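Possible hydrolase (Mycobacterium tuberculosis, PDB 6WYN) hydrolyses carboxylic esters, with a preference for short, straight alkyl chains of about four atoms, as a serine esterase whose physiological substrate is unknown. Local coordinates at residues A[89-95]-A[111-117]; A[100-105]-A[320-325]; A[176-180]-A[310-314]; A[182-186]-A[259-263]; A[273-279]-A[299-305]. One frame throughout, in Å; residues are numbered along the deposited sequence.

Overall arrangement
Contacts 1, 3 and 5 reach the central sheet, whereas contacts 2 and 4 pack helices. From the N terminus, contact 1 opens in the loop after strand 85-88, and contact 2 opens on helix 99-105 before contact 1 closes at the end of strand 109-112 and the turn after it, so the two cross. The large loop of contact 2 is shut by helix 317-328 and contains the rest. Within it, contact 3 runs from the end of strand 174-178 to His310 and the start of helix 312-315. Contacts 4 and 5 are nested inside contact 3 in series: the first joins helices 182-200 and 260-268, the second pairs strands 273-278 and 299-305. Contacts 1 and 3 meet through Gln93 and Ser311.

Contact 1: A[89-95]-A[111-117]; sequences HGGGQNA and AVDLPGH
His89 brings its ring between Leu114 and the backbone of Gln93 and Asn94, edge toward His117, because its CG stands between its own backbone N and carbonyl carbon (chi1 66°), whereas His117 holds CG anti to its carbonyl carbon and presents a ring face to His89 CE1. Both nitrogens of His89 are engaged. NE2 accepts from Leu114 N at 3.0 Å, the donor lying 32° out of the ring plane, while ND1 donates in plane to Gly90 O at 2.7 Å. Leu114 CG lies 3.9 Å from the His89 ring centroid in a CH-pi contact. The two histidines form an offset T-shaped pair, planes 64° apart. Farther along, Ala95 N gives a nearly straight bond of 2.9 Å to Asp113 OD1. A water donates to both Asp113 OD1 and Asn94 OD1, the latter also accepting from His96 N; Asp113 OD2 turns instead to His119 and Arg67. A type II turn from Gly90 to Gln93 shapes the loop, with Gly90 N bonded to Gln93 OE1. Gly91, which influences substrate selectivity, sits in this turn, and its neighbour Gly90 lies close to Ser155, the inferred nucleophile. A glycine-rich loop in this position is consistent with the oxyanion-hole region of alpha/beta hydrolases.

Contact 2: A[100-105]-A[320-325]; sequences TVIVGL and LIEIVR
Helix segments 100-105 and 320-325 cross at -57° with their axes 9.5 Å apart, and their backbones come nearest where Val101 faces Ile321. The wedge between them is Ile321. Its CG1, anti to the carbonyl carbon (chi1 -72°), lies 3.6 Å from Val101 O, and CD1 runs on to rest against Gly104 CA at 3.8 Å. Gly104 offers no side chain here, and the methyl comes down directly on the helix backbone. Val101 CG1 slides past Ile321 CG1 in the opposite sense, and its other methyl, CG2, touches Leu320 CD2 at 4.1 Å. One turn later Leu105 forks over the second helix: CD2 crosses Val324 at about a right angle, 3.7 Å from CG1, while CD1 lies 3.9 Å from Arg325 CB. The arginine chain then bends at chi3 (-78°) and brings NH2 back toward the end of the first helix, 3.0 Å from Gly104 O, which lies at the guanidinium edge near its plane. On the same group NH1 forms a salt bridge with Glu322 OE2 at 2.7 Å, although the hydrogen bonds in it are bent and weak. Phe87 of strand 85-88 meets Val101 and Ile102, seating the first helix on the sheet. The contact is therefore mainly apolar, an aliphatic seam bordered by an ion pair within helix 317-328, so cohesion probably comes chiefly from burying methyl groups.

Contact 3: A[176-180]-A[310-314]; sequences VLVDV and HSVQS
The side chain of His310 reaches across to Asp179, and most atoms on the way meet the aspartate. CB lies 3.6 Å from Asp179 OD2. With CG anti to the backbone N (chi1 -177°), the ring swings out so that its ND1 edge meets the carboxylate, and CG itself stays 3.5 Å from that oxygen. ND1 makes the decisive contact: it donates to Asp179 OD2 at 2.5 Å in a nearly straight bond, within the plane of the imidazole and onto the lone pair directed away from the other carboxylate oxygen. The two flat groups are nonetheless turned 60° against each other. CE1 meets the backbone of the same aspartate, 3.0 Å from Asp179 O, again at the ring edge. At the tip, NE2 is hydrogen-bonded to Ser155 OG. Asp179 is held in turn by Gly278 N at OD1 and by Ser281 OG at OD2, so OD2 has two partners, while Phe283 stacks on the histidine ring. Beside this polar row lies a small apolar patch, where Val178 CG1 packs obliquely on Val312 CG2 at 3.7 Å. Gln313 OE1 is buried against the same methyl, at 3.9 Å from Val178 CG1, without a polar partner; its NE2 goes to Thr97. Bonds at both ring nitrogens fix the rotation of the imidazole, and Ser155, His310 and Asp179 are thereby lined up as the charge relay of the inferred catalytic triad.

Contact 4: A[182-186]-A[259-263]; sequences PSALQ and FAGLW
Pro182 and Trp263 form the tight half of this contact. The proline crosses the indole at about a right angle and lays CB over one face, 3.8 Å from the centroid of the five-membered ring. Leu262 closes on the same proline, CD2 lying 4.1 Å from Pro182 CB, and Phe259 CD1 comes within 3.4 Å of Pro182 O. Gln186 completes the packing: with CG anti to its backbone N (chi1 -171°) the chain runs over the Phe259 ring, CB sitting almost squarely above its centre at 3.9 Å in a CH-pi contact and CG 3.9 Å from Phe259 CD2. The side that carries Ser183 and Gln186 OE1 is looser and partly exposed. There Trp263 NE1 makes a weak, bent bond of 3.2 Å to Ser183 OG, whose stronger partner is Glu291. OE1 turns to a water, which donates to Gln186 OE1 at 2.9 Å and accepts from Trp263 NE1, bridging the two segments near the indole plane. On the side of helix 156-167, Leu159 meets Leu185, Phe259 and Leu262, while helix 286-295 flanks Ser183 and Trp263. Helices 156-167 and 286-295 thus both pack against the beginnings of helices 182-200 and 260-268, with Leu185 reaching inward to Ser155.

Contact 5: A[273-279]-A[299-305]; sequences ITLVRGG and FRGVHIV
Strand 299-305 runs parallel to strand 273-278, their axes 18° apart, and six backbone bonds join residues 273-279 to it. Arg300 N donates to Ile273 O at 2.8 Å and Leu275 N to Gly301 O at 3.1 Å. Between these two bonds the outer strand has one residue more than its partner, a beta bulge at Arg300 and Gly301, the latter with a positive phi of 117°. Regular pairing follows: His303 N to Leu275 O at 2.9 Å, Arg277 N to His303 O at 2.7 Å and Val305 N to Arg277 O at 2.8 Å. Gly279 N finishes the series at 2.8 Å from Val305 O, approaching 45° out of the carbonyl plane. The intervening residues turn the other way: Thr274 and Val276 pair with strand 174-178, and Val276 O accepts from Asp179 N. On one face Leu275 and Val302 lie side by side, CD2 to CG2 at 3.7 Å, and Arg277 passes over Val302 before NH1 settles beside Ile304; its NH2 is bonded to Ser281 O. Helix 286-295 packs against Leu275 and Phe299 here. On the other face Thr274 CG2 touches the edge of the His303 ring, 3.5 Å from CD2, and helix 317-328 covers Val276, His303 and Val305. Arg300 directs its guanidinium away, to Glu174. Strand 273-278 is consequently bonded along both edges, and its end, through Gly278 N, joins this beta-alpha-beta unit to Asp179, the inferred active-site acid.

Contact 1: A[89-95]-A[111-117]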
# COMPACT_ATOMS: atom_id res chain seq x y z
N HIS A 89 -0.33 1.43 1.27
CA HIS A 89 -0.50 0.15 0.55
C HIS A 89 -1.33 0.26 -0.74
O HIS A 89 -1.90 1.33 -1.09
CB HIS A 89 -1.16 -0.84 1.51
CG HIS A 89 -2.55 -0.45 1.89
ND1 HIS A 89 -3.63 -0.69 1.05
CD2 HIS A 89 -3.04 0.11 3.03
CE1 HIS A 89 -4.73 -0.27 1.67
NE2 HIS A 89 -4.39 0.19 2.88
N GLY A 90 -1.44 -0.86 -1.44
CA GLY A 90 -2.20 -0.93 -2.70
C GLY A 90 -3.66 -1.31 -2.51
O GLY A 90 -4.10 -1.71 -1.39
N GLY A 91 -4.42 -1.24 -3.60
CA GLY A 91 -5.75 -1.90 -3.65
C GLY A 91 -5.72 -3.31 -3.13
O GLY A 91 -4.81 -4.12 -3.53
N GLY A 92 -6.71 -3.67 -2.31
CA GLY A 92 -6.86 -5.04 -1.79
C GLY A 92 -5.84 -5.39 -0.73
O GLY A 92 -5.71 -6.59 -0.41
N GLN A 93 -5.05 -4.42 -0.25
CA GLN A 93 -4.00 -4.66 0.78
C GLN A 93 -4.43 -4.02 2.12
O GLN A 93 -5.52 -3.48 2.20
CB GLN A 93 -2.65 -4.14 0.30
CG GLN A 93 -2.15 -4.83 -0.97
CD GLN A 93 -0.72 -4.46 -1.28
OE1 GLN A 93 -0.25 -3.34 -0.99
NE2 GLN A 93 -0.07 -5.39 -1.96
N ASN A 94 -3.54 -4.00 3.10
CA ASN A 94 -3.67 -3.21 4.33
C ASN A 94 -2.27 -2.81 4.77
O ASN A 94 -1.29 -3.23 4.13
CB ASN A 94 -4.45 -3.96 5.41
CG ASN A 94 -3.70 -5.16 5.92
OD1 ASN A 94 -2.94 -5.04 6.89
ND2 ASN A 94 -3.92 -6.29 5.26
N ALA A 95 -2.21 -2.03 5.83
CA ALA A 95 -0.97 -1.50 6.40
C ALA A 95 0.08 -2.60 6.67
O ALA A 95 1.28 -2.27 6.65
CB ALA A 95 -1.30 -0.74 7.65
N ALA A 111 2.19 3.40 8.86
CA ALA A 111 1.60 2.62 7.76
C ALA A 111 0.07 2.74 7.87
O ALA A 111 -0.54 2.22 8.80
CB ALA A 111 2.11 1.20 7.81
N VAL A 112 -0.48 3.45 6.90
CA VAL A 112 -1.91 3.78 7.01
C VAL A 112 -2.80 2.77 6.30
O VAL A 112 -2.40 2.27 5.28
CB VAL A 112 -2.15 5.17 6.41
CG1 VAL A 112 -3.59 5.57 6.58
CG2 VAL A 112 -1.24 6.22 7.03
N ASP A 113 -3.96 2.48 6.90
CA ASP A 113 -5.02 1.72 6.19
C ASP A 113 -5.81 2.72 5.34
O ASP A 113 -6.36 3.66 5.90
CB ASP A 113 -5.95 0.97 7.13
CG ASP A 113 -5.36 -0.25 7.83
OD1 ASP A 113 -4.49 -0.92 7.22
OD2 ASP A 113 -5.80 -0.56 8.99
N LEU A 114 -5.78 2.58 4.01
CA LEU A 114 -6.56 3.40 3.10
C LEU A 114 -8.04 3.18 3.42
O LEU A 114 -8.44 2.11 3.82
CB LEU A 114 -6.26 3.03 1.64
CG LEU A 114 -4.85 3.35 1.11
CD1 LEU A 114 -4.81 2.95 -0.33
CD2 LEU A 114 -4.46 4.82 1.30
N PRO A 115 -8.91 4.19 3.17
CA PRO A 115 -10.35 3.96 3.21
C PRO A 115 -10.69 2.65 2.51
O PRO A 115 -10.12 2.28 1.45
CB PRO A 115 -10.90 5.19 2.50
CG PRO A 115 -9.91 6.24 2.82
CD PRO A 115 -8.55 5.56 2.82
N GLY A 116 -11.60 1.93 3.11
CA GLY A 116 -12.10 0.68 2.54
C GLY A 116 -11.21 -0.50 2.80
O GLY A 116 -11.47 -1.55 2.23
N HIS A 117 -10.16 -0.35 3.60
CA HIS A 117 -9.12 -1.38 3.79
C HIS A 117 -8.69 -1.44 5.27
O HIS A 117 -8.75 -0.40 5.99
CB HIS A 117 -7.93 -1.02 2.91
CG HIS A 117 -8.21 -1.01 1.45
ND1 HIS A 117 -8.66 0.12 0.79
CD2 HIS A 117 -8.02 -1.98 0.52
CE1 HIS A 117 -8.77 -0.17 -0.50
NE2 HIS A 117 -8.41 -1.47 -0.68
O HOH W 1 -0.15 1.31 4.30
O HOH W 2 -3.83 -3.09 8.74

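Contact 2: A[100-105]-A[320-325]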
# COMPACT_ATOMS: atom_id res chain seq x y z
N THR A 100 7.42 -6.10 6.88
CA THR A 100 8.79 -6.61 6.64
C THR A 100 9.65 -5.43 6.33
O THR A 100 10.72 -5.30 6.95
CB THR A 100 8.82 -7.73 5.59
OG1 THR A 100 8.10 -8.85 6.09
CG2 THR A 100 10.26 -8.13 5.28
N VAL A 101 9.22 -4.58 5.40
CA VAL A 101 10.01 -3.39 5.02
C VAL A 101 10.27 -2.52 6.27
O VAL A 101 11.37 -2.00 6.44
CB VAL A 101 9.33 -2.63 3.87
CG1 VAL A 101 9.86 -1.24 3.70
CG2 VAL A 101 9.43 -3.39 2.56
N ILE A 102 9.23 -2.24 7.04
CA ILE A 102 9.37 -1.32 8.19
C ILE A 102 10.32 -1.95 9.22
O ILE A 102 11.17 -1.24 9.70
CB ILE A 102 7.97 -0.95 8.72
CG1 ILE A 102 7.33 -0.03 7.68
CG2 ILE A 102 8.03 -0.30 10.09
CD1 ILE A 102 5.92 0.33 8.02
N VAL A 103 10.19 -3.22 9.50
CA VAL A 103 11.04 -3.93 10.50
C VAL A 103 12.49 -3.90 10.00
O VAL A 103 13.40 -3.51 10.76
CB VAL A 103 10.50 -5.35 10.76
CG1 VAL A 103 11.49 -6.28 11.49
CG2 VAL A 103 9.23 -5.25 11.58
N GLY A 104 12.72 -4.18 8.72
CA GLY A 104 14.07 -4.11 8.13
C GLY A 104 14.65 -2.74 8.11
O GLY A 104 15.91 -2.58 8.27
N LEU A 105 13.86 -1.73 7.78
CA LEU A 105 14.42 -0.37 7.67
C LEU A 105 14.80 0.19 9.05
O LEU A 105 15.74 1.02 9.12
CB LEU A 105 13.38 0.48 6.97
CG LEU A 105 13.81 1.87 6.59
CD1 LEU A 105 14.92 1.82 5.56
CD2 LEU A 105 12.60 2.65 6.06
N LEU A 320 13.69 -3.67 -1.59
CA LEU A 320 12.97 -2.38 -1.36
C LEU A 320 13.52 -1.61 -0.15
O LEU A 320 13.61 -0.37 -0.20
CB LEU A 320 11.45 -2.64 -1.26
CG LEU A 320 10.64 -1.35 -1.18
CD1 LEU A 320 11.00 -0.45 -2.35
CD2 LEU A 320 9.14 -1.64 -1.18
N ILE A 321 13.86 -2.31 0.92
CA ILE A 321 14.47 -1.66 2.11
C ILE A 321 15.72 -0.85 1.67
O ILE A 321 15.86 0.34 2.00
CB ILE A 321 14.75 -2.72 3.19
CG1 ILE A 321 13.45 -3.23 3.83
CG2 ILE A 321 15.70 -2.15 4.24
CD1 ILE A 321 13.55 -4.65 4.39
N GLU A 322 16.59 -1.45 0.86
CA GLU A 322 17.86 -0.80 0.45
C GLU A 322 17.51 0.43 -0.36
O GLU A 322 18.14 1.48 -0.14
CB GLU A 322 18.79 -1.78 -0.28
CG GLU A 322 19.48 -2.75 0.67
CD GLU A 322 19.69 -2.32 2.14
OE1 GLU A 322 19.30 -3.12 3.04
OE2 GLU A 322 20.23 -1.21 2.41
N ILE A 323 16.53 0.36 -1.25
CA ILE A 323 16.20 1.55 -2.07
C ILE A 323 15.63 2.63 -1.16
O ILE A 323 15.92 3.82 -1.36
CB ILE A 323 15.19 1.21 -3.18
CG1 ILE A 323 15.82 0.33 -4.26
CG2 ILE A 323 14.59 2.49 -3.76
CD1 ILE A 323 14.80 -0.50 -5.00
N VAL A 324 14.73 2.26 -0.25
CA VAL A 324 14.11 3.30 0.62
C VAL A 324 15.20 3.89 1.53
O VAL A 324 15.21 5.12 1.71
CB VAL A 324 12.94 2.70 1.43
CG1 VAL A 324 12.51 3.65 2.55
CG2 VAL A 324 11.79 2.37 0.49
N ARG A 325 16.08 3.04 2.06
CA ARG A 325 17.21 3.51 2.89
C ARG A 325 18.04 4.55 2.12
O ARG A 325 18.40 5.58 2.74
CB ARG A 325 18.08 2.35 3.38
CG ARG A 325 19.01 2.82 4.49
CD ARG A 325 19.77 1.69 5.11
NE ARG A 325 18.95 0.93 6.04
CZ ARG A 325 18.74 -0.38 5.97
NH1 ARG A 325 19.29 -1.09 4.99
NH2 ARG A 325 17.98 -0.97 6.87

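Contact 3: A[176-180]-A[310-314]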
# COMPACT_ATOMS: atom_id res chain seq x y z
N VAL A 176 8.15 8.08 -3.05
CA VAL A 176 8.58 6.80 -3.66
C VAL A 176 7.32 6.09 -4.10
O VAL A 176 6.48 5.77 -3.23
CB VAL A 176 9.44 5.97 -2.69
CG1 VAL A 176 9.87 4.69 -3.36
CG2 VAL A 176 10.64 6.75 -2.16
N LEU A 177 7.18 5.89 -5.41
CA LEU A 177 6.06 5.18 -6.05
C LEU A 177 6.47 3.73 -6.23
O LEU A 177 7.53 3.48 -6.93
CB LEU A 177 5.74 5.82 -7.40
CG LEU A 177 5.23 7.25 -7.39
CD1 LEU A 177 4.91 7.69 -8.80
CD2 LEU A 177 3.98 7.42 -6.53
N VAL A 178 5.67 2.79 -5.75
CA VAL A 178 5.98 1.35 -5.99
C VAL A 178 5.07 0.83 -7.08
O VAL A 178 3.86 0.66 -6.84
CB VAL A 178 5.95 0.55 -4.69
CG1 VAL A 178 6.28 -0.91 -4.89
CG2 VAL A 178 6.91 1.16 -3.69
N ASP A 179 5.70 0.50 -8.23
CA ASP A 179 5.10 -0.14 -9.42
C ASP A 179 3.79 0.53 -9.84
O ASP A 179 2.86 -0.18 -10.19
CB ASP A 179 4.91 -1.64 -9.17
CG ASP A 179 5.06 -2.49 -10.43
OD1 ASP A 179 6.07 -2.32 -11.11
OD2 ASP A 179 4.12 -3.28 -10.76
N VAL A 180 3.76 1.85 -9.95
CA VAL A 180 2.58 2.55 -10.49
C VAL A 180 2.95 3.91 -11.09
O VAL A 180 3.87 4.56 -10.61
CB VAL A 180 1.52 2.69 -9.38
CG1 VAL A 180 1.96 3.74 -8.37
CG2 VAL A 180 0.14 3.00 -9.96
N HIS A 310 4.32 -7.03 -8.98
CA HIS A 310 3.71 -5.70 -8.72
C HIS A 310 3.91 -5.31 -7.25
O HIS A 310 4.26 -4.17 -7.00
CB HIS A 310 2.22 -5.84 -9.11
CG HIS A 310 1.44 -4.58 -8.99
ND1 HIS A 310 1.89 -3.40 -9.54
CD2 HIS A 310 0.21 -4.33 -8.50
CE1 HIS A 310 1.02 -2.44 -9.30
NE2 HIS A 310 -0.02 -2.98 -8.67
N SER A 311 3.70 -6.25 -6.33
CA SER A 311 3.83 -6.01 -4.87
C SER A 311 5.27 -6.24 -4.44
O SER A 311 5.60 -7.32 -3.88
CB SER A 311 2.83 -6.81 -4.08
OG SER A 311 2.82 -6.31 -2.75
N VAL A 312 6.12 -5.25 -4.74
CA VAL A 312 7.58 -5.33 -4.51
C VAL A 312 7.82 -5.54 -3.00
O VAL A 312 8.71 -6.37 -2.61
CB VAL A 312 8.28 -4.06 -5.01
CG1 VAL A 312 9.77 -4.17 -4.76
CG2 VAL A 312 8.02 -3.76 -6.48
N GLN A 313 7.02 -4.88 -2.15
CA GLN A 313 7.16 -5.03 -0.69
C GLN A 313 6.86 -6.46 -0.24
O GLN A 313 7.34 -6.84 0.88
CB GLN A 313 6.30 -4.01 0.06
CG GLN A 313 4.81 -4.30 0.00
CD GLN A 313 4.13 -3.63 -1.17
OE1 GLN A 313 4.78 -3.22 -2.14
NE2 GLN A 313 2.79 -3.54 -1.10
N SER A 314 6.08 -7.22 -0.99
CA SER A 314 5.79 -8.64 -0.69
C SER A 314 6.83 -9.56 -1.33
O SER A 314 7.24 -10.54 -0.69
CB SER A 314 4.40 -9.04 -1.13
OG SER A 314 3.47 -7.99 -0.84

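Contact 4: A[182-186]-A[259-263]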
# COMPACT_ATOMS: atom_id res chain seq x y z
N PRO A 182 0.10 7.28 -12.90
CA PRO A 182 -1.31 7.53 -13.20
C PRO A 182 -1.80 6.71 -14.39
O PRO A 182 -2.81 6.02 -14.29
CB PRO A 182 -1.31 9.02 -13.49
CG PRO A 182 -0.23 9.51 -12.57
CD PRO A 182 0.89 8.51 -12.77
N SER A 183 -1.03 6.71 -15.49
CA SER A 183 -1.41 5.97 -16.72
C SER A 183 -1.55 4.47 -16.43
O SER A 183 -2.48 3.83 -16.95
CB SER A 183 -0.45 6.25 -17.85
OG SER A 183 -0.38 7.65 -18.10
N ALA A 184 -0.63 3.90 -15.65
CA ALA A 184 -0.60 2.44 -15.42
C ALA A 184 -1.85 2.01 -14.65
O ALA A 184 -2.48 0.99 -14.99
CB ALA A 184 0.68 2.07 -14.70
N LEU A 185 -2.21 2.73 -13.60
CA LEU A 185 -3.42 2.33 -12.83
C LEU A 185 -4.67 2.60 -13.69
O LEU A 185 -5.58 1.81 -13.61
CB LEU A 185 -3.48 3.07 -11.49
CG LEU A 185 -4.51 2.50 -10.50
CD1 LEU A 185 -4.47 0.99 -10.44
CD2 LEU A 185 -4.27 3.03 -9.09
N GLN A 186 -4.73 3.67 -14.45
CA GLN A 186 -5.86 3.92 -15.39
C GLN A 186 -6.05 2.70 -16.29
O GLN A 186 -7.18 2.21 -16.44
CB GLN A 186 -5.60 5.18 -16.21
CG GLN A 186 -6.80 5.64 -17.05
CD GLN A 186 -6.58 7.04 -17.56
OE1 GLN A 186 -5.51 7.39 -18.06
NE2 GLN A 186 -7.58 7.87 -17.41
N PHE A 259 -7.73 11.04 -13.69
CA PHE A 259 -6.30 10.79 -13.92
C PHE A 259 -5.66 11.99 -14.65
O PHE A 259 -4.51 12.34 -14.36
CB PHE A 259 -6.19 9.42 -14.61
CG PHE A 259 -6.48 8.21 -13.75
CD1 PHE A 259 -5.48 7.60 -12.98
CD2 PHE A 259 -7.72 7.58 -13.77
CE1 PHE A 259 -5.74 6.46 -12.23
CE2 PHE A 259 -7.96 6.42 -13.04
CZ PHE A 259 -6.98 5.87 -12.24
N ALA A 260 -6.40 12.66 -15.56
CA ALA A 260 -6.04 13.96 -16.16
C ALA A 260 -5.69 14.93 -15.02
O ALA A 260 -4.57 15.51 -15.09
CB ALA A 260 -7.20 14.49 -17.00
N GLY A 261 -6.59 15.03 -14.01
CA GLY A 261 -6.34 15.84 -12.80
C GLY A 261 -5.09 15.34 -12.08
O GLY A 261 -4.34 16.13 -11.51
N LEU A 262 -4.88 14.04 -12.07
CA LEU A 262 -3.72 13.46 -11.36
C LEU A 262 -2.41 13.81 -12.10
O LEU A 262 -1.44 14.19 -11.40
CB LEU A 262 -3.97 11.96 -11.27
CG LEU A 262 -3.16 11.23 -10.21
CD1 LEU A 262 -3.34 11.86 -8.83
CD2 LEU A 262 -3.58 9.76 -10.21
N TRP A 263 -2.37 13.76 -13.43
CA TRP A 263 -1.23 14.32 -14.22
C TRP A 263 -1.04 15.82 -14.01
O TRP A 263 0.11 16.25 -13.97
CB TRP A 263 -1.34 13.98 -15.70
CG TRP A 263 -0.96 12.57 -16.02
CD1 TRP A 263 -1.77 11.60 -16.53
CD2 TRP A 263 0.32 11.96 -15.79
NE1 TRP A 263 -1.06 10.45 -16.72
CE2 TRP A 263 0.23 10.64 -16.27
CE3 TRP A 263 1.55 12.42 -15.28
CZ2 TRP A 263 1.29 9.75 -16.18
CZ3 TRP A 263 2.62 11.55 -15.23
CH2 TRP A 263 2.49 10.24 -15.69
O HOH W 3 -3.22 9.12 -18.16

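Contact 5: A[273-279]-A[299-305]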
# COMPACT_ATOMS: atom_id res chain seq x y z
N ILE A 273 10.31 12.57 -7.19
CA ILE A 273 9.66 11.25 -7.36
C ILE A 273 10.69 10.20 -7.75
O ILE A 273 11.42 10.40 -8.76
CB ILE A 273 8.58 11.32 -8.43
CG1 ILE A 273 7.48 12.31 -8.03
CG2 ILE A 273 8.03 9.92 -8.69
CD1 ILE A 273 6.48 12.58 -9.14
N THR A 274 10.71 9.10 -7.00
CA THR A 274 11.48 7.87 -7.32
C THR A 274 10.46 6.82 -7.71
O THR A 274 9.48 6.68 -7.00
CB THR A 274 12.37 7.43 -6.16
OG1 THR A 274 13.28 8.51 -5.91
CG2 THR A 274 13.12 6.16 -6.46
N LEU A 275 10.71 6.05 -8.74
CA LEU A 275 9.81 4.94 -9.07
C LEU A 275 10.57 3.66 -8.79
O LEU A 275 11.79 3.62 -9.10
CB LEU A 275 9.39 5.05 -10.54
CG LEU A 275 8.63 3.89 -11.17
CD1 LEU A 275 7.26 3.75 -10.51
CD2 LEU A 275 8.46 4.12 -12.66
N VAL A 276 9.85 2.66 -8.31
CA VAL A 276 10.39 1.29 -8.09
C VAL A 276 9.51 0.38 -8.92
O VAL A 276 8.29 0.31 -8.58
CB VAL A 276 10.43 0.88 -6.61
CG1 VAL A 276 10.99 -0.54 -6.45
CG2 VAL A 276 11.23 1.85 -5.77
N ARG A 277 10.08 -0.30 -9.92
CA ARG A 277 9.28 -1.30 -10.66
C ARG A 277 9.67 -2.70 -10.21
O ARG A 277 10.85 -2.94 -9.88
CB ARG A 277 9.47 -1.20 -12.18
CG ARG A 277 8.80 -0.02 -12.86
CD ARG A 277 8.95 -0.09 -14.39
NE ARG A 277 8.62 -1.45 -14.75
CZ ARG A 277 9.44 -2.32 -15.38
NH1 ARG A 277 10.60 -1.89 -15.84
NH2 ARG A 277 9.10 -3.60 -15.53
N GLY A 278 8.72 -3.60 -10.32
CA GLY A 278 8.97 -5.05 -10.34
C GLY A 278 9.41 -5.48 -11.73
O GLY A 278 8.68 -5.21 -12.67
N GLY A 279 10.62 -6.03 -11.83
CA GLY A 279 11.22 -6.59 -13.07
C GLY A 279 10.37 -7.65 -13.75
O GLY A 279 10.45 -7.74 -14.98
N PHE A 299 12.15 13.88 -11.39
CA PHE A 299 12.21 12.41 -11.42
C PHE A 299 13.64 11.96 -11.09
O PHE A 299 14.58 12.42 -11.77
CB PHE A 299 11.74 11.90 -12.78
CG PHE A 299 11.63 10.41 -12.89
CD1 PHE A 299 10.80 9.69 -12.06
CD2 PHE A 299 12.37 9.72 -13.84
CE1 PHE A 299 10.68 8.31 -12.17
CE2 PHE A 299 12.23 8.36 -13.98
CZ PHE A 299 11.38 7.65 -13.16
N ARG A 300 13.80 11.11 -10.08
CA ARG A 300 15.13 10.64 -9.59
C ARG A 300 15.53 9.33 -10.27
O ARG A 300 16.66 8.87 -10.05
CB ARG A 300 15.11 10.44 -8.08
CG ARG A 300 15.02 11.72 -7.27
CD ARG A 300 15.62 11.40 -5.91
NE ARG A 300 15.49 12.39 -4.87
CZ ARG A 300 16.18 13.54 -4.80
NH1 ARG A 300 17.04 13.86 -5.75
NH2 ARG A 300 16.00 14.36 -3.78
N GLY A 301 14.63 8.73 -11.03
CA GLY A 301 14.89 7.52 -11.82
C GLY A 301 14.04 6.37 -11.36
O GLY A 301 13.38 6.47 -10.29
N VAL A 302 14.06 5.31 -12.14
CA VAL A 302 13.37 4.03 -11.83
C VAL A 302 14.42 3.02 -11.36
O VAL A 302 15.55 2.92 -11.97
CB VAL A 302 12.59 3.49 -13.03
CG1 VAL A 302 13.53 3.09 -14.15
CG2 VAL A 302 11.71 2.33 -12.66
N HIS A 303 14.08 2.31 -10.30
CA HIS A 303 14.83 1.13 -9.84
C HIS A 303 14.03 -0.07 -10.27
O HIS A 303 12.81 -0.12 -9.95
CB HIS A 303 14.96 1.10 -8.33
CG HIS A 303 15.59 2.32 -7.81
ND1 HIS A 303 16.86 2.31 -7.37
CD2 HIS A 303 15.15 3.59 -7.75
CE1 HIS A 303 17.20 3.51 -7.01
NE2 HIS A 303 16.15 4.32 -7.19
N ILE A 304 14.67 -0.99 -10.95
CA ILE A 304 13.94 -2.16 -11.49
C ILE A 304 14.41 -3.33 -10.63
O ILE A 304 15.63 -3.61 -10.67
CB ILE A 304 14.19 -2.33 -13.00
CG1 ILE A 304 13.72 -1.08 -13.76
CG2 ILE A 304 13.53 -3.59 -13.52
CD1 ILE A 304 14.12 -1.08 -15.22
N VAL A 305 13.49 -3.95 -9.88
CA VAL A 305 13.81 -5.00 -8.89
C VAL A 305 13.60 -6.34 -9.54
O VAL A 305 12.43 -6.72 -9.81
CB VAL A 305 13.03 -4.86 -7.56
CG1 VAL A 305 13.34 -5.99 -6.60
CG2 VAL A 305 13.32 -3.51 -6.92